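Local atomic coordinates of mialostatin (Ixodes ricinus, PDB entry 6ZTK), a protein that inhibits papain-type cysteine proteases, including tick midgut cathepsins L, B and C and several host cathepsins, and so restrains digestion of blood proteins. Residues N45-A50 / Y80-T85; T63-L68 / T85-T90; C115-Y120 / L131-D136. All blocks are in the same frame, centred on the assembly; numbering follows the deposited sequence. Where two conformers were deposited one is given.

Interaction 1: N45-A50 / Y80-T85. With SO4 (sulfate ion), chain D.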
loop_
_atom_site.group_PDB
_atom_site.type_symbol
_atom_site.label_atom_id
_atom_site.label_comp_id
_atom_site.label_asym_id
_atom_site.label_seq_id
_atom_site.Cartn_x
_atom_site.Cartn_y
_atom_site.Cartn_z
ATOM N N ASN A 45 -4.583 -2.924 5.813
ATOM C CA ASN A 45 -5.370 -1.711 5.484
ATOM C C ASN A 45 -4.422 -0.522 5.242
ATOM O O ASN A 45 -4.711 0.268 4.374
ATOM C CB ASN A 45 -6.417 -1.484 6.559
ATOM C CG ASN A 45 -7.482 -2.552 6.493
ATOM O OD1 ASN A 45 -7.689 -3.168 5.448
ATOM N ND2 ASN A 45 -8.111 -2.779 7.615
ATOM N N LEU A 46 -3.307 -0.394 5.988
ATOM C CA LEU A 46 -2.308 0.640 5.689
ATOM C C LEU A 46 -1.714 0.466 4.291
ATOM O O LEU A 46 -1.385 1.475 3.634
ATOM C CB LEU A 46 -1.203 0.624 6.758
ATOM C CG LEU A 46 -1.651 1.144 8.098
ATOM C CD1 LEU A 46 -0.606 0.821 9.158
ATOM C CD2 LEU A 46 -1.836 2.644 7.985
ATOM N N ALA A 47 -1.501 -0.760 3.820
ATOM C CA ALA A 47 -1.028 -0.955 2.440
ATOM C C ALA A 47 -2.028 -0.455 1.419
ATOM O O ALA A 47 -1.662 0.171 0.436
ATOM C CB ALA A 47 -0.665 -2.422 2.232
ATOM N N HIS A 48 -3.315 -0.715 1.671
ATOM C CA HIS A 48 -4.368 -0.187 0.776
ATOM C C HIS A 48 -4.354 1.355 0.836
ATOM O O HIS A 48 -4.495 1.993 -0.212
ATOM C CB HIS A 48 -5.725 -0.758 1.142
ATOM C CG HIS A 48 -5.941 -2.126 0.581
ATOM N ND1 HIS A 48 -6.201 -2.341 -0.771
ATOM C CD2 HIS A 48 -5.923 -3.348 1.169
ATOM C CE1 HIS A 48 -6.254 -3.664 -0.979
ATOM N NE2 HIS A 48 -6.067 -4.302 0.177
ATOM N N TYR A 49 -4.150 1.914 2.024
ATOM C CA TYR A 49 -4.029 3.381 2.103
ATOM C C TYR A 49 -2.898 3.852 1.177
ATOM O O TYR A 49 -3.037 4.769 0.382
ATOM C CB TYR A 49 -3.863 3.904 3.518
ATOM C CG TYR A 49 -3.617 5.370 3.496
ATOM C CD1 TYR A 49 -4.619 6.275 3.165
ATOM C CD2 TYR A 49 -2.355 5.871 3.784
ATOM C CE1 TYR A 49 -4.357 7.651 3.120
ATOM C CE2 TYR A 49 -2.111 7.229 3.767
ATOM C CZ TYR A 49 -3.085 8.103 3.373
ATOM O OH TYR A 49 -2.788 9.465 3.353
ATOM N N ALA A 50 -1.727 3.203 1.269
ATOM C CA ALA A 50 -0.565 3.627 0.495
ATOM C C ALA A 50 -0.905 3.602 -0.984
ATOM O O ALA A 50 -0.610 4.516 -1.726
ATOM C CB ALA A 50 0.613 2.724 0.814
ATOM N N TYR A 80 5.473 2.806 9.725
ATOM C CA TYR A 80 5.255 1.455 9.172
ATOM C C TYR A 80 5.992 1.355 7.853
ATOM O O TYR A 80 5.805 2.200 6.955
ATOM C CB TYR A 80 3.763 1.190 8.947
ATOM C CG TYR A 80 2.952 1.215 10.190
ATOM C CD1 TYR A 80 2.459 2.431 10.656
ATOM C CD2 TYR A 80 2.701 0.104 10.966
ATOM C CE1 TYR A 80 1.741 2.507 11.827
ATOM C CE2 TYR A 80 1.999 0.168 12.151
ATOM C CZ TYR A 80 1.476 1.374 12.569
ATOM O OH TYR A 80 0.834 1.407 13.779
ATOM N N LYS A 81 6.854 0.365 7.702
ATOM C CA LYS A 81 7.536 0.079 6.433
ATOM C C LYS A 81 6.900 -1.198 5.881
ATOM O O LYS A 81 7.018 -2.262 6.528
ATOM C CB LYS A 81 9.051 -0.072 6.612
ATOM C CG LYS A 81 9.766 -0.376 5.322
ATOM C CD LYS A 81 11.289 -0.397 5.542
ATOM C CE LYS A 81 11.988 -0.787 4.259
ATOM N NZ LYS A 81 13.448 -0.981 4.477
ATOM N N LEU A 82 6.180 -1.050 4.777
ATOM C CA LEU A 82 5.346 -2.135 4.197
ATOM C C LEU A 82 5.946 -2.576 2.879
ATOM O O LEU A 82 6.239 -1.729 2.009
ATOM C CB LEU A 82 3.938 -1.603 3.983
ATOM C CG LEU A 82 3.285 -0.962 5.192
ATOM C CD1 LEU A 82 1.902 -0.423 4.779
ATOM C CD2 LEU A 82 3.133 -1.933 6.311
ATOM N N LYS A 83 6.020 -3.896 2.693
ATOM C CA LYS A 83 6.415 -4.460 1.393
ATOM C C LYS A 83 5.295 -5.338 0.869
ATOM O O LYS A 83 4.837 -6.166 1.633
ATOM C CB LYS A 83 7.688 -5.290 1.515
ATOM C CG LYS A 83 8.160 -5.850 0.182
ATOM C CD LYS A 83 9.358 -6.795 0.405
ATOM C CE LYS A 83 9.810 -7.415 -0.899
ATOM N NZ LYS A 83 10.933 -8.365 -0.649
ATOM N N PHE A 84 4.790 -5.033 -0.306
ATOM C CA PHE A 84 3.583 -5.705 -0.797
ATOM C C PHE A 84 3.583 -5.773 -2.297
ATOM O O PHE A 84 4.181 -4.939 -2.982
ATOM C CB PHE A 84 2.350 -4.957 -0.261
ATOM C CG PHE A 84 2.351 -3.477 -0.493
ATOM C CD1 PHE A 84 1.820 -2.895 -1.641
ATOM C CD2 PHE A 84 2.926 -2.686 0.457
ATOM C CE1 PHE A 84 1.874 -1.530 -1.864
ATOM C CE2 PHE A 84 3.009 -1.326 0.241
ATOM C CZ PHE A 84 2.476 -0.748 -0.915
ATOM N N THR A 85 2.902 -6.762 -2.849
ATOM C CA THR A 85 2.717 -6.858 -4.300
ATOM C C THR A 85 1.460 -6.101 -4.738
ATOM O O THR A 85 0.492 -6.048 -3.946
ATOM C CB THR A 85 2.658 -8.335 -4.756
ATOM O OG1 THR A 85 1.629 -8.970 -4.003
ATOM C CG2 THR A 85 3.986 -8.994 -4.542
HETATM S S SO4 D . -5.526 -7.452 1.330
HETATM O O1 SO4 D . -5.454 -6.775 0.055
HETATM O O2 SO4 D . -4.192 -7.763 1.808
HETATM O O3 SO4 D . -6.266 -8.673 1.144
HETATM O O4 SO4 D . -6.206 -6.625 2.307
#

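Interaction 2: T63-L68 / T85-T90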
loop_
_atom_site.group_PDB
_atom_site.type_symbol
_atom_site.label_atom_id
_atom_site.label_comp_id
_atom_site.label_asym_id
_atom_site.label_seq_id
_atom_site.Cartn_x
_atom_site.Cartn_y
_atom_site.Cartn_z
ATOM N N THR A 63 -4.000 -1.980 -6.896
ATOM C CA THR A 63 -4.486 -2.525 -5.651
ATOM C C THR A 63 -3.479 -3.539 -5.109
ATOM O O THR A 63 -2.558 -3.900 -5.850
ATOM C CB THR A 63 -5.913 -3.104 -5.781
ATOM O OG1 THR A 63 -6.418 -3.366 -4.483
ATOM C CG2 THR A 63 -5.972 -4.369 -6.615
ATOM N N VAL A 64 -3.609 -3.833 -3.848
ATOM C CA VAL A 64 -2.707 -4.774 -3.115
ATOM C C VAL A 64 -3.136 -6.209 -3.390
ATOM O O VAL A 64 -4.357 -6.541 -3.160
ATOM C CB VAL A 64 -2.698 -4.505 -1.621
ATOM C CG1 VAL A 64 -1.699 -5.417 -0.939
ATOM C CG2 VAL A 64 -2.364 -3.063 -1.284
ATOM N N LEU A 65 -2.177 -7.041 -3.796
ATOM C CA LEU A 65 -2.425 -8.521 -3.824
ATOM C C LEU A 65 -2.019 -9.173 -2.519
ATOM O O LEU A 65 -2.857 -9.857 -1.874
ATOM C CB LEU A 65 -1.674 -9.141 -4.985
ATOM C CG LEU A 65 -2.191 -8.849 -6.372
ATOM C CD1 LEU A 65 -1.249 -9.387 -7.430
ATOM C CD2 LEU A 65 -3.607 -9.442 -6.558
ATOM N N GLU A 66 -0.810 -8.940 -2.038
ATOM C CA GLU A 66 -0.333 -9.590 -0.816
ATOM C C GLU A 66 0.584 -8.631 -0.044
ATOM O O GLU A 66 1.503 -8.062 -0.669
ATOM C CB GLU A 66 0.435 -10.853 -1.182
ATOM C CG GLU A 66 0.906 -11.650 -0.013
ATOM C CD GLU A 66 1.571 -12.970 -0.391
ATOM O OE1 GLU A 66 1.772 -13.221 -1.601
ATOM O OE2 GLU A 66 1.993 -13.692 0.545
ATOM N N LEU A 67 0.362 -8.552 1.258
ATOM C CA LEU A 67 1.332 -7.889 2.162
ATOM C C LEU A 67 2.385 -8.918 2.498
ATOM O O LEU A 67 2.068 -9.986 3.116
ATOM C CB LEU A 67 0.603 -7.326 3.371
ATOM C CG LEU A 67 1.466 -6.601 4.388
ATOM C CD1 LEU A 67 2.187 -5.399 3.785
ATOM C CD2 LEU A 67 0.620 -6.142 5.557
ATOM N N LEU A 68 3.610 -8.631 2.147
ATOM C CA LEU A 68 4.736 -9.568 2.340
ATOM C C LEU A 68 5.437 -9.354 3.653
ATOM O O LEU A 68 5.903 -10.340 4.252
ATOM C CB LEU A 68 5.728 -9.421 1.206
ATOM C CG LEU A 68 5.208 -9.700 -0.195
ATOM C CD1 LEU A 68 6.249 -9.333 -1.212
ATOM C CD2 LEU A 68 4.820 -11.174 -0.365
ATOM N N THR A 85 2.902 -6.762 -2.849
ATOM C CA THR A 85 2.717 -6.858 -4.300
ATOM C C THR A 85 1.460 -6.101 -4.738
ATOM O O THR A 85 0.492 -6.048 -3.946
ATOM C CB THR A 85 2.658 -8.335 -4.756
ATOM O OG1 THR A 85 1.629 -8.970 -4.003
ATOM C CG2 THR A 85 3.986 -8.994 -4.542
ATOM N N THR A 86 1.469 -5.550 -5.923
ATOM C CA THR A 86 0.348 -4.806 -6.501
ATOM C C THR A 86 0.023 -5.338 -7.906
ATOM O O THR A 86 0.886 -5.968 -8.563
ATOM C CB THR A 86 0.566 -3.281 -6.541
ATOM O OG1 THR A 86 1.613 -2.951 -7.453
ATOM C CG2 THR A 86 0.871 -2.763 -5.152
ATOM N N THR A 87 -1.131 -4.952 -8.401
ATOM C CA THR A 87 -1.554 -5.178 -9.795
ATOM C C THR A 87 -2.583 -4.096 -10.119
ATOM O O THR A 87 -3.096 -3.482 -9.175
ATOM C CB THR A 87 -2.121 -6.603 -9.920
ATOM O OG1 THR A 87 -2.095 -6.982 -11.311
ATOM C CG2 THR A 87 -3.445 -6.762 -9.260
ATOM N N GLN A 88 -2.830 -3.895 -11.406
ATOM C CA GLN A 88 -3.795 -2.875 -11.850
ATOM C C GLN A 88 -5.168 -3.232 -11.294
ATOM O O GLN A 88 -5.605 -4.422 -11.406
ATOM C CB GLN A 88 -3.790 -2.807 -13.371
ATOM C CG GLN A 88 -4.604 -1.664 -13.945
ATOM C CD GLN A 88 -4.476 -1.644 -15.456
ATOM O OE1 GLN A 88 -3.430 -1.238 -15.996
ATOM N NE2 GLN A 88 -5.514 -2.098 -16.121
ATOM N N SER A 89 -5.880 -2.258 -10.716
ATOM C CA SER A 89 -7.278 -2.455 -10.278
ATOM C C SER A 89 -8.206 -2.069 -11.434
ATOM O O SER A 89 -7.759 -1.538 -12.441
ATOM C CB SER A 89 -7.680 -1.665 -9.053
ATOM O OG SER A 89 -8.021 -0.312 -9.401
ATOM N N THR A 90 -9.483 -2.320 -11.214
ATOM C CA THR A 90 -10.545 -1.922 -12.180
ATOM C C THR A 90 -11.035 -0.504 -11.957
ATOM O O THR A 90 -11.950 -0.103 -12.701
ATOM C CB THR A 90 -11.712 -2.900 -12.072
ATOM O OG1 THR A 90 -12.223 -2.875 -10.748
ATOM C CG2 THR A 90 -11.263 -4.289 -12.485
HETATM O O HOH W 1 1.877 -11.739 -4.205
#

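Interaction 3: C115-Y120 / L131-D136. With TRT (fragment of triton X-100), chain C.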
loop_
_atom_site.group_PDB
_atom_site.type_symbol
_atom_site.label_atom_id
_atom_site.label_comp_id
_atom_site.label_asym_id
_atom_site.label_seq_id
_atom_site.Cartn_x
_atom_site.Cartn_y
_atom_site.Cartn_z
ATOM N N CYS A 115 6.279 -3.432 -4.149
ATOM C CA CYS A 115 6.435 -2.053 -3.671
ATOM C C CYS A 115 6.806 -2.029 -2.187
ATOM O O CYS A 115 6.393 -2.877 -1.383
ATOM C CB CYS A 115 5.112 -1.368 -3.834
ATOM S SG CYS A 115 4.545 -1.297 -5.552
ATOM N N THR A 116 7.586 -1.044 -1.835
ATOM C CA THR A 116 7.904 -0.705 -0.452
ATOM C C THR A 116 7.377 0.690 -0.196
ATOM O O THR A 116 7.718 1.620 -0.976
ATOM C CB THR A 116 9.411 -0.819 -0.192
ATOM O OG1 THR A 116 9.778 -2.196 -0.445
ATOM C CG2 THR A 116 9.761 -0.482 1.229
ATOM N N SER A 117 6.662 0.879 0.901
ATOM C CA SER A 117 6.113 2.205 1.269
ATOM C C SER A 117 6.289 2.415 2.753
ATOM O O SER A 117 6.050 1.491 3.517
ATOM C CB SER A 117 4.662 2.291 0.878
ATOM O OG SER A 117 4.112 3.562 1.196
ATOM N N ILE A 118 6.760 3.622 3.130
ATOM C CA ILE A 118 6.809 4.008 4.548
ATOM C C ILE A 118 5.659 4.972 4.837
ATOM O O ILE A 118 5.539 5.953 4.116
ATOM C CB ILE A 118 8.157 4.613 4.905
ATOM C CG1 ILE A 118 9.252 3.568 4.719
ATOM C CG2 ILE A 118 8.102 5.120 6.315
ATOM C CD1 ILE A 118 10.655 4.139 4.819
ATOM N N ILE A 119 4.902 4.671 5.869
ATOM C CA ILE A 119 3.762 5.504 6.305
ATOM C C ILE A 119 4.075 6.034 7.704
ATOM O O ILE A 119 4.363 5.242 8.618
ATOM C CB ILE A 119 2.464 4.721 6.268
ATOM C CG1 ILE A 119 2.208 4.182 4.861
ATOM C CG2 ILE A 119 1.318 5.594 6.732
ATOM C CD1 ILE A 119 0.916 3.470 4.806
ATOM N N TYR A 120 3.973 7.344 7.831
ATOM C CA TYR A 120 4.085 8.038 9.140
ATOM C C TYR A 120 2.688 8.186 9.725
ATOM O O TYR A 120 1.782 8.655 9.008
ATOM C CB TYR A 120 4.711 9.393 8.920
ATOM C CG TYR A 120 4.695 10.326 10.082
ATOM C CD1 TYR A 120 5.536 10.134 11.152
ATOM C CD2 TYR A 120 3.863 11.419 10.067
ATOM C CE1 TYR A 120 5.560 10.984 12.238
ATOM C CE2 TYR A 120 3.868 12.301 11.152
ATOM C CZ TYR A 120 4.721 12.081 12.223
ATOM O OH TYR A 120 4.744 12.979 13.264
ATOM N N LEU A 131 5.218 8.622 3.336
ATOM C CA LEU A 131 6.522 9.324 3.165
ATOM C C LEU A 131 7.261 8.866 1.915
ATOM O O LEU A 131 8.015 9.640 1.330
ATOM C CB LEU A 131 7.395 9.052 4.378
ATOM C CG LEU A 131 6.878 9.523 5.728
ATOM C CD1 LEU A 131 7.915 9.216 6.809
ATOM C CD2 LEU A 131 6.567 11.000 5.659
ATOM N N SER A 132 7.095 7.608 1.523
ATOM C CA SER A 132 7.809 7.055 0.374
ATOM C C SER A 132 6.950 5.951 -0.251
ATOM O O SER A 132 6.182 5.307 0.484
ATOM C CB SER A 132 9.179 6.529 0.776
ATOM O OG SER A 132 9.065 5.446 1.614
ATOM N N TYR A 133 7.145 5.746 -1.550
ATOM C CA TYR A 133 6.462 4.619 -2.269
ATOM C C TYR A 133 7.309 4.328 -3.480
ATOM O O TYR A 133 7.441 5.214 -4.366
ATOM C CB TYR A 133 5.026 5.022 -2.611
ATOM C CG TYR A 133 4.189 3.903 -3.192
ATOM C CD1 TYR A 133 4.358 3.468 -4.499
ATOM C CD2 TYR A 133 3.172 3.367 -2.440
ATOM C CE1 TYR A 133 3.544 2.467 -5.019
ATOM C CE2 TYR A 133 2.325 2.374 -2.955
ATOM C CZ TYR A 133 2.548 1.925 -4.232
ATOM O OH TYR A 133 1.704 0.945 -4.735
ATOM N N HIS A 134 7.907 3.149 -3.532
ATOM C CA HIS A 134 8.743 2.779 -4.671
ATOM C C HIS A 134 8.540 1.313 -5.020
ATOM O O HIS A 134 8.454 0.525 -4.104
ATOM C CB HIS A 134 10.217 3.044 -4.368
ATOM C CG HIS A 134 11.104 2.723 -5.517
ATOM N ND1 HIS A 134 11.799 1.513 -5.598
ATOM C CD2 HIS A 134 11.359 3.399 -6.657
ATOM C CE1 HIS A 134 12.481 1.503 -6.737
ATOM N NE2 HIS A 134 12.214 2.613 -7.398
ATOM N N CYS A 135 8.571 1.025 -6.314
ATOM C CA CYS A 135 8.320 -0.350 -6.774
ATOM C C CYS A 135 9.360 -0.781 -7.773
ATOM O O CYS A 135 9.970 0.030 -8.470
ATOM C CB CYS A 135 6.949 -0.521 -7.407
ATOM S SG CYS A 135 5.616 0.253 -6.453
ATOM N N ASP A 136 9.474 -2.097 -7.862
ATOM C CA ASP A 136 10.208 -2.807 -8.925
ATOM C C ASP A 136 9.273 -3.794 -9.598
ATOM O O ASP A 136 8.354 -4.297 -8.965
ATOM C CB ASP A 136 11.392 -3.564 -8.330
ATOM C CG ASP A 136 12.460 -2.665 -7.711
ATOM O OD1 ASP A 136 12.833 -1.676 -8.372
ATOM O OD2 ASP A 136 12.829 -2.928 -6.581
HETATM O O24 TRT C . 7.737 18.255 4.988
HETATM C C23 TRT C . 6.730 17.865 5.876
HETATM C C22 TRT C . 5.951 16.758 5.210
HETATM O O21 TRT C . 5.912 15.604 6.047
HETATM C C20 TRT C . 6.997 14.700 5.866
HETATM C C19 TRT C . 7.677 14.458 7.197
HETATM O O18 TRT C . 6.731 13.973 8.141
HETATM C C17 TRT C . 7.148 14.119 9.503
HETATM C C16 TRT C . 7.887 12.889 10.015
HETATM O O15 TRT C . 8.573 12.252 8.929
HETATM C C12 TRT C . 9.597 11.370 9.203
HETATM C C13 TRT C . 9.556 10.464 10.250
HETATM C C14 TRT C . 10.619 9.596 10.464
HETATM C C11 TRT C . 10.683 11.373 8.354
HETATM C C10 TRT C . 11.719 10.481 8.559
HETATM C C9 TRT C . 11.737 9.596 9.625
HETATM C C6 TRT C . 12.965 8.710 9.897
HETATM C C8 TRT C . 13.705 9.568 10.924
HETATM C C7 TRT C . 13.922 8.536 8.708
HETATM C C5 TRT C . 12.662 7.399 10.670
HETATM C C1 TRT C . 12.068 6.140 10.004
HETATM C C2 TRT C . 13.172 5.410 9.249
HETATM C C4 TRT C . 10.957 6.498 9.036
HETATM C C3 TRT C . 11.490 5.219 11.084
HETATM O O HOH W 2 9.583 3.341 0.159
#

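Interaction 1: N45-A50 / Y80-T85
L46 of the helix sets one methyl squarely on the ring of Y80: its CD1 stands 3.6 Å from the ring centroid of Y80 and only 7° off the normal. This is a CH-pi contact over the middle of a face; the two side chains cross at about a right angle. The next bump comes from the strand: L82 pushes CD1 against the helix backbone between L46 and A47, 3.6 Å from A47 N and 3.8 Å from L46 CB. Its CG lies beside the backbone N and anti to the carbonyl carbon (chi1 -53°), which lifts the branch toward the helix. A47 CB sits over one face of the third bump, the F84 ring, displaced toward its rim and 4.0 Å from F84 CD2, while A50 CB meets F84 CZ obliquely at 4.3 Å. The two small alanines probably help the helix lie close to the strand, the short axes approaching to 9.3 Å and crossing at about 80°. H48 points away from the strand; its NE2 donates a 2.6 Å hydrogen bond to O1 of a sulfate ion probably taken up from the crystallisation liquor, and its ND1 is hydrogen-bonded with Y99 OH. The side-chain contacts between helix and strand are all apolar, and a single helix lying across the concave side of a twisted antiparallel sheet is the hallmark of the cystatin fold.

Interaction 2: T63-L68 / T85-T90
T63 and T87 pair backbone to backbone at the tight end of this contact: T63 N donates to T87 O at 2.9 Å, almost straight at 164°, and T87 N returns the bond to T63 O at 3.1 Å. Next comes the non-hydrogen-bonded pair of V64 and T86, where T86 CA approaches T63 O to 3.1 Å in a CA-H...O contact. The end near S89 is buried too, with T63 CB against S89 CB; the hydroxyls there have partners in the fold, T63 OG1 with Y99, T87 OG1 with K110 O and S89 OG with Y61 O. The segments belong to the long antiparallel hairpin of strands 60-74 and 78-92, neighbours in the cystatin sheet, 78-92 being its middle strand; the first arm turns a corner at L65. Backbone bonds continue past the corner: T85 O takes L65 N from above its carbonyl plane, and T85 N gives to E66 O at 2.9 Å. The L65 branch crosses T87 at a slant, CG 3.8 Å from T87 CG2. The loose side holds E66, L68 and the T85 hydroxyl. T85 OG1 lies between its own backbone N and carbonyl carbon (chi1 55°), which turns it toward E66 N for a weak 3.1 Å bond; it shares a water with E66 OE1, at the end of an extended, exposed chain. L68 CD1 only brushes T85 CG2 at 4.0 Å.

Interaction 3: C115-Y120 / L131-D136
C115 and C135 are joined by a disulfide, SG to SG 2.1 Å with chi3 at 101°, across a non-hydrogen-bonded pair of the antiparallel hairpin 113-122/127-136 that ends the cystatin sheet. Beside it the Y133 ring lies obliquely to the sulfur, Y133 OH 3.7 Å from C115 SG. One step along, T116 and H134 exchange two nearly straight backbone bonds, the shorter being T116 N to H134 O at 2.9 Å. S132 O is gripped twice: S117 OG donates to it at 2.8 Å in the carbonyl plane, a placement given by OG lying anti to N (chi1 -179°), while I118 N reaches it from above that plane. L131 and S132 both face I118 in a classic beta bulge, with L131 N bonded to I118 O at 2.8 Å and S132 N only weakly so; here L131 also rests on Y120 CB. Farther out, A50 of the helix packs on S117, V51 on Y133, and backbone bonds from strand 78-92 (F84, L82 and Y80) meet the other edge of segment 115-120. At the bulge end a Triton fragment is held, with L131 CD1 3.6 Å from its C12; the fragment's C16 lies over the centre of the Y120 ring, 3.7 Å above its plane.

From the N terminus, helix 41-52 leads into strand 60-74, which folds back as strand 78-92. Interaction 1 closes the loop from the helix to the start of that returning strand, and interaction 2 closes the hairpin itself. Their segments alternate along the chain, so the two loops cross, and they share T85; H48 also packs on T63. Interaction 3 follows in series, closing the last hairpin after both have ended. Strand 78-92 lies between strands 60-74 and 113-122: L68 N probably bonds to K83 O on one side, and C115 N to F84 O on the other. Interaction 1 lays the helix on the sheet, while interactions 2 and 3 join neighbouring strands within it.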